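Local coordinates for putative 2,5-diketo-D-gluconic acid reductase B (Sinorhizobium meliloti, PDB 3UP8), which probably reduces methylglyoxal to hydroxyacetone with NADPH, as a member of the aldo/keto reductase family, at residues R51-P54 with Q55-K58; A74-G77 with E78-K82. All coordinates share one frame; numbering follows the deposited sequence.

In the fold
Both contacts are local, i to i+4 backbone bonding and side-chain packing within single helices of the (beta/alpha)8 barrel, and the two helices are consecutive: contact 1 lies on 46-59, contact 2 on 73-83. They touch on the outer layer of the barrel, where L53 CD2 rests 3.8 Å from A79 CB. Each is partly buried, with I52, L53, A56 and L57 buried in contact 1 and V76, G77 and A79 in contact 2, while R51, K58, Q81 and K82 are exposed. The chemistry differs on the exposed side: in contact 1 K58 lies along a backbone carbonyl, while contact 2 carries a salt bridge. V76 comes within about 7 Å of the predicted proton donor, Y70, between side chains.

Contact 1 (R51-P54 with Q55-K58); sequences RILP and QALK
L53 and L57 meet one helical turn apart on the buried side of helix 46-59, the helix that joins strands 37-40 and 63-65 in a beta-alpha-beta crossover of the barrel. Their side chains run at a slant to one another, L53 CD1 lying 4.0 Å from L57 CG. Different first torsions bring the branches together: L53 swings CG away from its own backbone N (chi1 -174°), whereas L57 keeps CG beside its N (chi1 -73°). The same L53 CD1 also touches A56 CB, at 4.2 Å. Strand 37-40 backs this apolar patch through F39, which meets I52, L53 and A56, and L57 reaches on to S83 and I85.

Backbone hydrogen bonds carry the polar part. A56 N gives to I52 O at 2.9 Å with an almost straight N-H (168°), L57 N gives to L53 O at 2.9 Å, and K58 N gives to P54 O at 3.0 Å. P54 itself has no N-H to send back to the preceding turn, and the helix is kinked there.

Two long side chains lie against carbonyls. Q55 sets CB over I52 O at 3.3 Å and extends beyond CG past R51, its OE1 standing 3.4 Å from R51 O; both are acceptors, so they share no proton. Q55 also touches E254 and L257 of helix 254-261. K58 draws its methylenes alongside P54 O, with CG at 3.5 Å.

The chemistry thus divides in two. On the buried side the side chains of L53, A56 and L57 meet through apolar contacts alone, whereas the backbone bonds supply the direction; proline enters the turn as an acceptor alone, and its carbonyl still ties the helix forward to K58.

Contact 2 (A74-G77 with E78-K82); sequences AEVG and EAIQK
V76 and I80 stand side by side, one turn apart, on helix 73-83 of the TIM barrel, the link in the beta-alpha-beta unit between strands 63-65 and 91-96. Starting at I80 CB, the first neighbour is V76 O, 3.6 Å away. CG1 closes on that oxygen, at 3.3 Å, because chi1 of -63° sets it beside the I80 backbone N, which is itself hydrogen-bonded to V76 O. Beyond it the chain straightens, and CD1 ends 3.8 Å from V76 CG1, alongside rather than end-on. L92 of strand 91-96 touches both side chains, and V76 also meets T41 and T66 in neighbouring loops.

The neighbouring carbonyls are engaged in the same i to i+4 pattern: A74 O takes E78 N, E75 O takes A79 N at 2.9 Å with a nearly straight N-H (168°), and G77 O takes Q81 N at 3.1 Å. A79 CB sits on E75 O, at 3.3 Å, on the face that packs against helix 46-59.

The polar side chains reach R118 and each other. Q81 holds CB 3.3 Å from G77 O, and its OE1 accepts a hydrogen bond from R118 NH1. E78, its chain extended beyond CG, brushes R118 too, touches L50 of helix 46-59 and bridges to K82 on the next turn. There the ammonium reaches the carboxylate from above its plane, K82 NZ standing 3.2 Å from E78 OE2 and 39° out of that plane.

Contact 1 (R51-P54 with Q55-K58)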
ATOM      1  N   ARG A  51      15.122  -7.594  11.224  1.00 31.78           N
ATOM      2  CA  ARG A  51      14.649  -8.482  12.273  1.00 32.41           C
ATOM      3  C   ARG A  51      13.298  -9.111  11.921  1.00 31.90           C
ATOM      4  O   ARG A  51      13.139 -10.335  11.995  1.00 32.54           O
ATOM      5  CB  ARG A  51      14.540  -7.716  13.594  1.00 32.78           C
ATOM      6  CG  ARG A  51      14.435  -8.603  14.847  1.00 35.53           C
ATOM      7  CD  ARG A  51      13.782  -7.842  15.999  1.00 39.78           C
ATOM      8  NE  ARG A  51      14.306  -6.478  16.105  1.00 43.35           N
ATOM      9  CZ  ARG A  51      13.573  -5.402  16.396  1.00 44.59           C
ATOM     10  NH1 ARG A  51      12.267  -5.518  16.618  1.00 44.87           N
ATOM     11  NH2 ARG A  51      14.151  -4.207  16.456  1.00 44.31           N
ATOM     12  N   ILE A  52      12.336  -8.285  11.517  1.00 30.70           N
ATOM     13  CA  ILE A  52      10.940  -8.729  11.433  1.00 30.26           C
ATOM     14  C   ILE A  52      10.518  -9.267  10.063  1.00 29.32           C
ATOM     15  O   ILE A  52       9.776 -10.251   9.990  1.00 29.34           O
ATOM     16  CB  ILE A  52       9.982  -7.615  11.918  1.00 30.55           C
ATOM     17  CG1 ILE A  52      10.276  -7.286  13.381  1.00 31.63           C
ATOM     18  CG2 ILE A  52       8.527  -8.032  11.781  1.00 31.14           C
ATOM     19  CD1 ILE A  52      10.526  -5.821  13.617  1.00 34.24           C
ATOM     20  N   LEU A  53      10.986  -8.639   8.981  1.00 28.05           N
ATOM     21  CA  LEU A  53      10.612  -9.102   7.636  1.00 27.02           C
ATOM     22  C   LEU A  53      10.885 -10.598   7.367  1.00 26.66           C
ATOM     23  O   LEU A  53      10.029 -11.270   6.794  1.00 26.36           O
ATOM     24  CB  LEU A  53      11.191  -8.198   6.531  1.00 26.68           C
ATOM     25  CG  LEU A  53      10.771  -8.466   5.076  1.00 25.79           C
ATOM     26  CD1 LEU A  53       9.257  -8.620   4.946  1.00 25.12           C
ATOM     27  CD2 LEU A  53      11.274  -7.348   4.166  1.00 24.30           C
ATOM     28  N   PRO A  54      12.052 -11.134   7.797  1.00 26.84           N
ATOM     29  CA  PRO A  54      12.259 -12.588   7.612  1.00 27.03           C
ATOM     30  C   PRO A  54      11.153 -13.431   8.254  1.00 26.99           C
ATOM     31  O   PRO A  54      10.683 -14.400   7.662  1.00 26.91           O
ATOM     32  CB  PRO A  54      13.604 -12.840   8.317  1.00 27.11           C
ATOM     33  CG  PRO A  54      14.331 -11.539   8.153  1.00 27.27           C
ATOM     34  CD  PRO A  54      13.263 -10.483   8.332  1.00 26.31           C
ATOM     35  N   GLN A  55      10.732 -13.043   9.453  1.00 27.62           N
ATOM     36  CA  GLN A  55       9.643 -13.722  10.138  1.00 27.85           C
ATOM     37  C   GLN A  55       8.322 -13.557   9.389  1.00 26.80           C
ATOM     38  O   GLN A  55       7.581 -14.522   9.221  1.00 27.41           O
ATOM     39  CB  GLN A  55       9.500 -13.190  11.551  1.00 28.36           C
ATOM     40  CG  GLN A  55      10.766 -13.292  12.384  1.00 31.75           C
ATOM     41  CD  GLN A  55      10.520 -12.841  13.801  1.00 36.67           C
ATOM     42  OE1 GLN A  55      11.133 -11.879  14.280  1.00 39.08           O
ATOM     43  NE2 GLN A  55       9.587 -13.515  14.480  1.00 37.52           N
ATOM     44  N   ALA A  56       8.032 -12.336   8.946  1.00 25.44           N
ATOM     45  CA  ALA A  56       6.844 -12.074   8.142  1.00 24.68           C
ATOM     46  C   ALA A  56       6.769 -12.990   6.925  1.00 23.91           C
ATOM     47  O   ALA A  56       5.713 -13.524   6.600  1.00 24.23           O
ATOM     48  CB  ALA A  56       6.807 -10.618   7.720  1.00 24.06           C
ATOM     49  N   LEU A  57       7.903 -13.166   6.258  1.00 24.05           N
ATOM     50  CA  LEU A  57       7.978 -13.992   5.063  1.00 24.05           C
ATOM     51  C   LEU A  57       7.791 -15.479   5.388  1.00 24.44           C
ATOM     52  O   LEU A  57       7.125 -16.197   4.641  1.00 23.72           O
ATOM     53  CB  LEU A  57       9.311 -13.758   4.343  1.00 23.74           C
ATOM     54  CG  LEU A  57       9.469 -12.416   3.609  1.00 22.99           C
ATOM     55  CD1 LEU A  57      10.939 -12.161   3.301  1.00 22.49           C
ATOM     56  CD2 LEU A  57       8.637 -12.362   2.333  1.00 21.26           C
ATOM     57  N   LYS A  58       8.383 -15.924   6.501  1.00 25.74           N
ATOM     58  CA  LYS A  58       8.174 -17.289   7.006  1.00 26.85           C
ATOM     59  C   LYS A  58       6.717 -17.523   7.313  1.00 26.55           C
ATOM     60  O   LYS A  58       6.151 -18.521   6.882  1.00 26.91           O
ATOM     61  CB  LYS A  58       8.996 -17.547   8.265  1.00 27.93           C
ATOM     62  CG  LYS A  58      10.452 -17.848   7.984  1.00 31.05           C
ATOM     63  CD  LYS A  58      11.310 -17.836   9.258  1.00 34.92           C
ATOM     64  CE  LYS A  58      12.787 -17.724   8.873  1.00 37.18           C
ATOM     65  NZ  LYS A  58      13.711 -18.238   9.921  1.00 39.20           N
TER

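Contact 2 (A74-G77 with E78-K82)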
ATOM      1  N   ALA A  74      17.623  -1.256   1.091  1.00 17.37           N
ATOM      2  CA  ALA A  74      18.746  -2.186   1.237  1.00 17.93           C
ATOM      3  C   ALA A  74      18.396  -3.380   2.139  1.00 18.02           C
ATOM      4  O   ALA A  74      18.680  -4.535   1.804  1.00 18.12           O
ATOM      5  CB  ALA A  74      20.007  -1.448   1.764  1.00 18.62           C
ATOM      6  N   GLU A  75      17.756  -3.097   3.263  1.00 18.12           N
ATOM      7  CA  GLU A  75      17.425  -4.133   4.240  1.00 18.68           C
ATOM      8  C   GLU A  75      16.257  -4.987   3.752  1.00 18.08           C
ATOM      9  O   GLU A  75      16.232  -6.193   4.001  1.00 17.61           O
ATOM     10  CB  GLU A  75      17.148  -3.493   5.607  1.00 19.80           C
ATOM     11  CG  GLU A  75      18.407  -2.867   6.251  1.00 21.88           C
ATOM     12  CD  GLU A  75      18.680  -1.420   5.845  1.00 27.30           C
ATOM     13  OE1 GLU A  75      18.038  -0.890   4.905  1.00 27.46           O
ATOM     14  OE2 GLU A  75      19.561  -0.794   6.481  1.00 28.95           O
ATOM     15  N   VAL A  76      15.301  -4.373   3.041  1.00 16.81           N
ATOM     16  CA  VAL A  76      14.244  -5.136   2.384  1.00 16.48           C
ATOM     17  C   VAL A  76      14.864  -6.156   1.430  1.00 16.71           C
ATOM     18  O   VAL A  76      14.501  -7.328   1.462  1.00 17.12           O
ATOM     19  CB  VAL A  76      13.217  -4.230   1.624  1.00 16.50           C
ATOM     20  CG1 VAL A  76      12.310  -5.076   0.725  1.00 16.14           C
ATOM     21  CG2 VAL A  76      12.368  -3.427   2.611  1.00 15.73           C
ATOM     22  N   GLY A  77      15.795  -5.701   0.590  1.00 17.02           N
ATOM     23  CA  GLY A  77      16.499  -6.557  -0.371  1.00 17.70           C
ATOM     24  C   GLY A  77      17.231  -7.713   0.304  1.00 18.20           C
ATOM     25  O   GLY A  77      17.117  -8.859  -0.122  1.00 17.84           O
ATOM     26  N   GLU A  78      17.945  -7.407   1.383  1.00 18.76           N
ATOM     27  CA  GLU A  78      18.681  -8.434   2.144  1.00 19.62           C
ATOM     28  C   GLU A  78      17.727  -9.466   2.757  1.00 18.96           C
ATOM     29  O   GLU A  78      17.933 -10.670   2.617  1.00 18.71           O
ATOM     30  CB  GLU A  78      19.515  -7.781   3.253  1.00 19.93           C
ATOM     31  CG  GLU A  78      20.444  -8.770   3.981  1.00 23.73           C
ATOM     32  CD  GLU A  78      21.265  -8.117   5.084  1.00 27.89           C
ATOM     33  OE1 GLU A  78      21.713  -6.970   4.885  1.00 30.43           O
ATOM     34  OE2 GLU A  78      21.463  -8.751   6.146  1.00 29.14           O
ATOM     35  N   ALA A  79      16.689  -8.984   3.433  1.00 19.15           N
ATOM     36  CA  ALA A  79      15.698  -9.856   4.074  1.00 19.14           C
ATOM     37  C   ALA A  79      15.031 -10.807   3.087  1.00 19.36           C
ATOM     38  O   ALA A  79      14.907 -12.000   3.356  1.00 19.43           O
ATOM     39  CB  ALA A  79      14.654  -9.027   4.825  1.00 18.96           C
ATOM     40  N   ILE A  80      14.596 -10.291   1.939  1.00 19.40           N
ATOM     41  CA  ILE A  80      13.962 -11.140   0.928  1.00 19.87           C
ATOM     42  C   ILE A  80      14.924 -12.195   0.402  1.00 20.74           C
ATOM     43  O   ILE A  80      14.576 -13.370   0.314  1.00 20.72           O
ATOM     44  CB  ILE A  80      13.370 -10.318  -0.244  1.00 19.80           C
ATOM     45  CG1 ILE A  80      12.252  -9.406   0.279  1.00 19.20           C
ATOM     46  CG2 ILE A  80      12.900 -11.248  -1.392  1.00 18.78           C
ATOM     47  CD1 ILE A  80      11.636  -8.489  -0.768  1.00 20.96           C
ATOM     48  N   GLN A  81      16.136 -11.766   0.060  1.00 21.64           N
ATOM     49  CA  GLN A  81      17.153 -12.661  -0.473  1.00 22.90           C
ATOM     50  C   GLN A  81      17.508 -13.799   0.501  1.00 23.31           C
ATOM     51  O   GLN A  81      17.699 -14.935   0.079  1.00 23.33           O
ATOM     52  CB  GLN A  81      18.386 -11.838  -0.835  1.00 22.69           C
ATOM     53  CG  GLN A  81      19.669 -12.600  -1.020  1.00 24.42           C
ATOM     54  CD  GLN A  81      20.859 -11.668  -1.148  1.00 25.45           C
ATOM     55  OE1 GLN A  81      21.113 -10.816  -0.283  1.00 26.43           O
ATOM     56  NE2 GLN A  81      21.589 -11.818  -2.227  1.00 27.13           N
ATOM     57  N   LYS A  82      17.585 -13.484   1.791  1.00 24.19           N
ATOM     58  CA  LYS A  82      17.957 -14.475   2.815  1.00 25.68           C
ATOM     59  C   LYS A  82      16.822 -15.437   3.207  1.00 26.96           C
ATOM     60  O   LYS A  82      17.051 -16.421   3.926  1.00 27.20           O
ATOM     61  CB  LYS A  82      18.522 -13.785   4.062  1.00 24.85           C
ATOM     62  CG  LYS A  82      19.895 -13.156   3.852  1.00 25.02           C
ATOM     63  CD  LYS A  82      20.581 -12.853   5.182  1.00 25.20           C
ATOM     64  CE  LYS A  82      21.884 -12.080   4.985  1.00 24.64           C
ATOM     65  NZ  LYS A  82      22.523 -11.744   6.295  1.00 25.61           N
TER